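Local coordinates for N-glycosylase/DNA lyase (PDB 3FHF), which belongs to the helix-hairpin-helix clan of DNA glycosylases and is a mainly helical protein, with no beta strand, at residues Arg104-Ile109 with Arg128-Ile133. Numbering follows the deposited sequence. Where two conformers were deposited one is given.
Sequences RRFKNI and RNIKGI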
ATOM      1  N   ARG A 104      -1.677 -15.194  11.617  1.00 20.38           N
ATOM      2  CA  ARG A 104      -0.537 -16.035  11.956  1.00 21.83           C
ATOM      3  C   ARG A 104      -0.560 -17.427  11.333  1.00 22.23           C
ATOM      4  O   ARG A 104       0.482 -18.071  11.228  1.00 23.60           O
ATOM      5  CB  ARG A 104      -0.401 -16.134  13.475  1.00 23.24           C
ATOM      6  CG  ARG A 104       0.072 -14.835  14.102  1.00 23.84           C
ATOM      7  CD  ARG A 104       0.091 -14.901  15.613  1.00 24.98           C
ATOM      8  NE  ARG A 104       0.500 -13.626  16.197  1.00 24.89           N
ATOM      9  CZ  ARG A 104       0.511 -13.379  17.503  1.00 26.94           C
ATOM     10  NH1 ARG A 104       0.132 -14.322  18.358  1.00 23.94           N
ATOM     11  NH2 ARG A 104       0.907 -12.196  17.955  1.00 24.92           N
ATOM     12  N   ARG A 105      -1.731 -17.894  10.910  1.00 22.31           N
ATOM     13  CA  ARG A 105      -1.798 -19.215  10.295  1.00 23.00           C
ATOM     14  C   ARG A 105      -1.135 -19.193   8.918  1.00 22.76           C
ATOM     15  O   ARG A 105      -0.901 -20.243   8.316  1.00 21.42           O
ATOM     16  CB  ARG A 105      -3.252 -19.702  10.189  1.00 22.27           C
ATOM     17  CG  ARG A 105      -4.178 -18.877   9.314  1.00 22.77           C
ATOM     18  CD  ARG A 105      -5.604 -19.364   9.507  1.00 20.93           C
ATOM     19  NE  ARG A 105      -6.557 -18.809   8.550  1.00 22.78           N
ATOM     20  CZ  ARG A 105      -6.864 -17.520   8.442  1.00 22.81           C
ATOM     21  NH1 ARG A 105      -6.294 -16.626   9.232  1.00 23.69           N
ATOM     22  NH2 ARG A 105      -7.753 -17.129   7.542  1.00 23.36           N
ATOM     23  N   PHE A 106      -0.827 -17.982   8.446  1.00 22.94           N
ATOM     24  CA  PHE A 106      -0.169 -17.763   7.158  1.00 21.97           C
ATOM     25  C   PHE A 106       1.184 -17.070   7.390  1.00 22.24           C
ATOM     26  O   PHE A 106       1.694 -16.388   6.497  1.00 22.26           O
ATOM     27  CB  PHE A 106      -1.026 -16.855   6.259  1.00 21.26           C
ATOM     28  CG  PHE A 106      -2.384 -17.423   5.907  1.00 22.61           C
ATOM     29  CD1 PHE A 106      -2.501 -18.624   5.218  1.00 21.52           C
ATOM     30  CD2 PHE A 106      -3.548 -16.738   6.246  1.00 23.49           C
ATOM     31  CE1 PHE A 106      -3.759 -19.132   4.873  1.00 21.90           C
ATOM     32  CE2 PHE A 106      -4.808 -17.241   5.905  1.00 23.08           C
ATOM     33  CZ  PHE A 106      -4.911 -18.438   5.218  1.00 21.70           C
ATOM     34  N   LYS A 107       1.765 -17.247   8.577  0.50 20.87           N
ATOM     35  CA  LYS A 107       3.031 -16.589   8.899  0.50 21.33           C
ATOM     36  C   LYS A 107       4.143 -16.770   7.868  0.50 21.43           C
ATOM     37  O   LYS A 107       5.028 -15.920   7.757  0.50 21.93           O
ATOM     38  CB  LYS A 107       3.532 -17.007  10.292  0.50 21.85           C
ATOM     39  CG  LYS A 107       3.967 -18.453  10.444  0.50 21.48           C
ATOM     40  CD  LYS A 107       4.586 -18.666  11.826  0.50 21.88           C
ATOM     41  CE  LYS A 107       5.027 -20.105  12.042  0.50 21.86           C
ATOM     42  NZ  LYS A 107       3.870 -21.033  12.050  0.50 20.80           N
ATOM     43  N   ASN A 108       4.116 -17.866   7.119  1.00 19.99           N
ATOM     44  CA  ASN A 108       5.124 -18.081   6.088  1.00 19.84           C
ATOM     45  C   ASN A 108       4.553 -17.443   4.822  1.00 18.40           C
ATOM     46  O   ASN A 108       4.494 -18.056   3.761  1.00 14.84           O
ATOM     47  CB  ASN A 108       5.375 -19.576   5.896  1.00 19.27           C
ATOM     48  CG  ASN A 108       4.135 -20.329   5.455  1.00 20.70           C
ATOM     49  OD1 ASN A 108       3.031 -20.083   5.954  1.00 20.86           O
ATOM     50  ND2 ASN A 108       4.314 -21.271   4.530  1.00 17.27           N
ATOM     51  N   ILE A 109       4.140 -16.186   4.968  1.00 17.92           N
ATOM     52  CA  ILE A 109       3.513 -15.424   3.899  1.00 16.76           C
ATOM     53  C   ILE A 109       4.366 -15.229   2.642  1.00 17.15           C
ATOM     54  O   ILE A 109       3.829 -15.103   1.544  1.00 17.26           O
ATOM     55  CB  ILE A 109       3.008 -14.049   4.459  1.00 17.96           C
ATOM     56  CG1 ILE A 109       1.979 -13.444   3.507  1.00 18.08           C
ATOM     57  CG2 ILE A 109       4.182 -13.089   4.693  1.00 13.77           C
ATOM     58  CD1 ILE A 109       0.744 -14.325   3.300  1.00 20.30           C
ATOM     59  N   ARG A 128      -9.298 -12.573   0.025  1.00 20.53           N
ATOM     60  CA  ARG A 128     -10.244 -13.624   0.408  1.00 19.72           C
ATOM     61  C   ARG A 128      -9.979 -14.384   1.713  1.00 22.04           C
ATOM     62  O   ARG A 128     -10.919 -14.768   2.411  1.00 20.41           O
ATOM     63  CB  ARG A 128     -10.355 -14.639  -0.732  1.00 20.99           C
ATOM     64  CG  ARG A 128     -10.943 -14.083  -2.015  1.00 23.84           C
ATOM     65  CD  ARG A 128     -12.428 -13.829  -1.858  1.00 27.25           C
ATOM     66  NE  ARG A 128     -13.172 -15.074  -1.667  1.00 28.77           N
ATOM     67  CZ  ARG A 128     -14.442 -15.128  -1.277  1.00 31.26           C
ATOM     68  NH1 ARG A 128     -15.107 -14.004  -1.031  1.00 30.52           N
ATOM     69  NH2 ARG A 128     -15.051 -16.301  -1.144  1.00 28.30           N
ATOM     70  N   ASN A 129      -8.712 -14.600   2.053  1.00 20.50           N
ATOM     71  CA  ASN A 129      -8.387 -15.375   3.250  1.00 21.06           C
ATOM     72  C   ASN A 129      -7.991 -14.629   4.508  1.00 20.51           C
ATOM     73  O   ASN A 129      -8.178 -15.139   5.612  1.00 21.77           O
ATOM     74  CB  ASN A 129      -7.288 -16.385   2.910  1.00 20.09           C
ATOM     75  CG  ASN A 129      -7.790 -17.503   2.003  1.00 23.27           C
ATOM     76  OD1 ASN A 129      -8.238 -18.550   2.475  1.00 22.92           O
ATOM     77  ND2 ASN A 129      -7.738 -17.272   0.696  1.00 21.83           N
ATOM     78  N   ILE A 130      -7.441 -13.431   4.361  1.00 19.92           N
ATOM     79  CA  ILE A 130      -7.007 -12.685   5.533  1.00 20.80           C
ATOM     80  C   ILE A 130      -7.945 -11.559   5.948  1.00 20.73           C
ATOM     81  O   ILE A 130      -8.095 -10.571   5.238  1.00 19.99           O
ATOM     82  CB  ILE A 130      -5.594 -12.110   5.311  1.00 20.10           C
ATOM     83  CG1 ILE A 130      -4.662 -13.224   4.828  1.00 21.20           C
ATOM     84  CG2 ILE A 130      -5.061 -11.511   6.605  1.00 20.44           C
ATOM     85  CD1 ILE A 130      -3.241 -12.772   4.576  1.00 19.90           C
ATOM     86  N   LYS A 131      -8.581 -11.722   7.105  1.00 22.86           N
ATOM     87  CA  LYS A 131      -9.490 -10.708   7.633  1.00 23.36           C
ATOM     88  C   LYS A 131      -8.690  -9.454   7.962  1.00 22.54           C
ATOM     89  O   LYS A 131      -7.599  -9.535   8.529  1.00 24.07           O
ATOM     90  CB  LYS A 131     -10.190 -11.223   8.897  1.00 26.92           C
ATOM     91  CG  LYS A 131     -11.347 -12.182   8.628  1.00 30.70           C
ATOM     92  CD  LYS A 131     -11.308 -13.386   9.570  1.00 31.95           C
ATOM     93  CE  LYS A 131     -10.232 -14.374   9.131  1.00 32.79           C
ATOM     94  NZ  LYS A 131     -10.017 -15.508  10.072  1.00 27.19           N
ATOM     95  N   GLY A 132      -9.231  -8.295   7.608  1.00 20.71           N
ATOM     96  CA  GLY A 132      -8.526  -7.056   7.872  1.00 21.25           C
ATOM     97  C   GLY A 132      -7.744  -6.618   6.647  1.00 21.85           C
ATOM     98  O   GLY A 132      -7.117  -5.552   6.647  1.00 21.81           O
ATOM     99  N   ILE A 133      -7.781  -7.442   5.601  1.00 18.83           N
ATOM    100  CA  ILE A 133      -7.077  -7.137   4.357  1.00 19.40           C
ATOM    101  C   ILE A 133      -8.030  -7.040   3.175  1.00 19.58           C
ATOM    102  O   ILE A 133      -8.556  -8.055   2.726  1.00 21.56           O
ATOM    103  CB  ILE A 133      -6.035  -8.228   3.998  1.00 17.65           C
ATOM    104  CG1 ILE A 133      -4.962  -8.333   5.082  1.00 14.99           C
ATOM    105  CG2 ILE A 133      -5.410  -7.913   2.633  1.00 16.76           C
ATOM    106  CD1 ILE A 133      -3.995  -7.181   5.119  1.00 18.80           C
TER
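Asn129 O sits at the edge of the Arg105 guanidinium, near its plane, while Phe106 CE2 lies over the centre of one face, 3.2 Å above it. The Phe106 ring in turn has Arg105 CG on one face, shifted toward the rim. From the other segment, Asn129 CB and Ile130 CG1 approach this ring at a slant. Residues 128-133 end helix 119-129 and enter the hairpin before helix 135-144, in sequence and shape the helix-hairpin-helix motif of this family; residues 104-109 link helix 93-103 to helix 109-115. The hairpin bend is a type II turn from Ile130 to Ile133, with Gly132 at backbone angles suited to glycine.

Arg105 NH2 reaches Asn129 O at 2.8 Å, but the N-H points well off line, at 124°, and the bond is weak. The firmer hold is on NH1, which binds Leu102 O at the end of helix 93-103. At chi1 63° Arg105 CG has the backbone N on one flank and C on the other; from there the chain runs extended to NE, carrying the guanidinium across the CE2 corner of the Phe106 ring toward Asn129. The kinked Lys131 chain comes in roughly perpendicular to Arg105 and brings NZ to 3.8 Å from Arg105 NH2. These like charges probably repel, an effect the two carbonyl oxygens around the guanidinium may soften.

Phe106 rests against the end of helix 119-129: CZ lies 3.9 Å from Asn129 CB, and the Asn129 amide stands 82° to the ring, its ND2 bonded to Phe125 O. The Phe125 ring meets Phe106 edge-to-face. Deeper in, Ile130 and Phe106 lie side by side, running opposite ways, Ile130 CG1 3.9 Å from Phe106 CD2, and Ile130 CD1 lies 4.5 Å from Ile109 CD1.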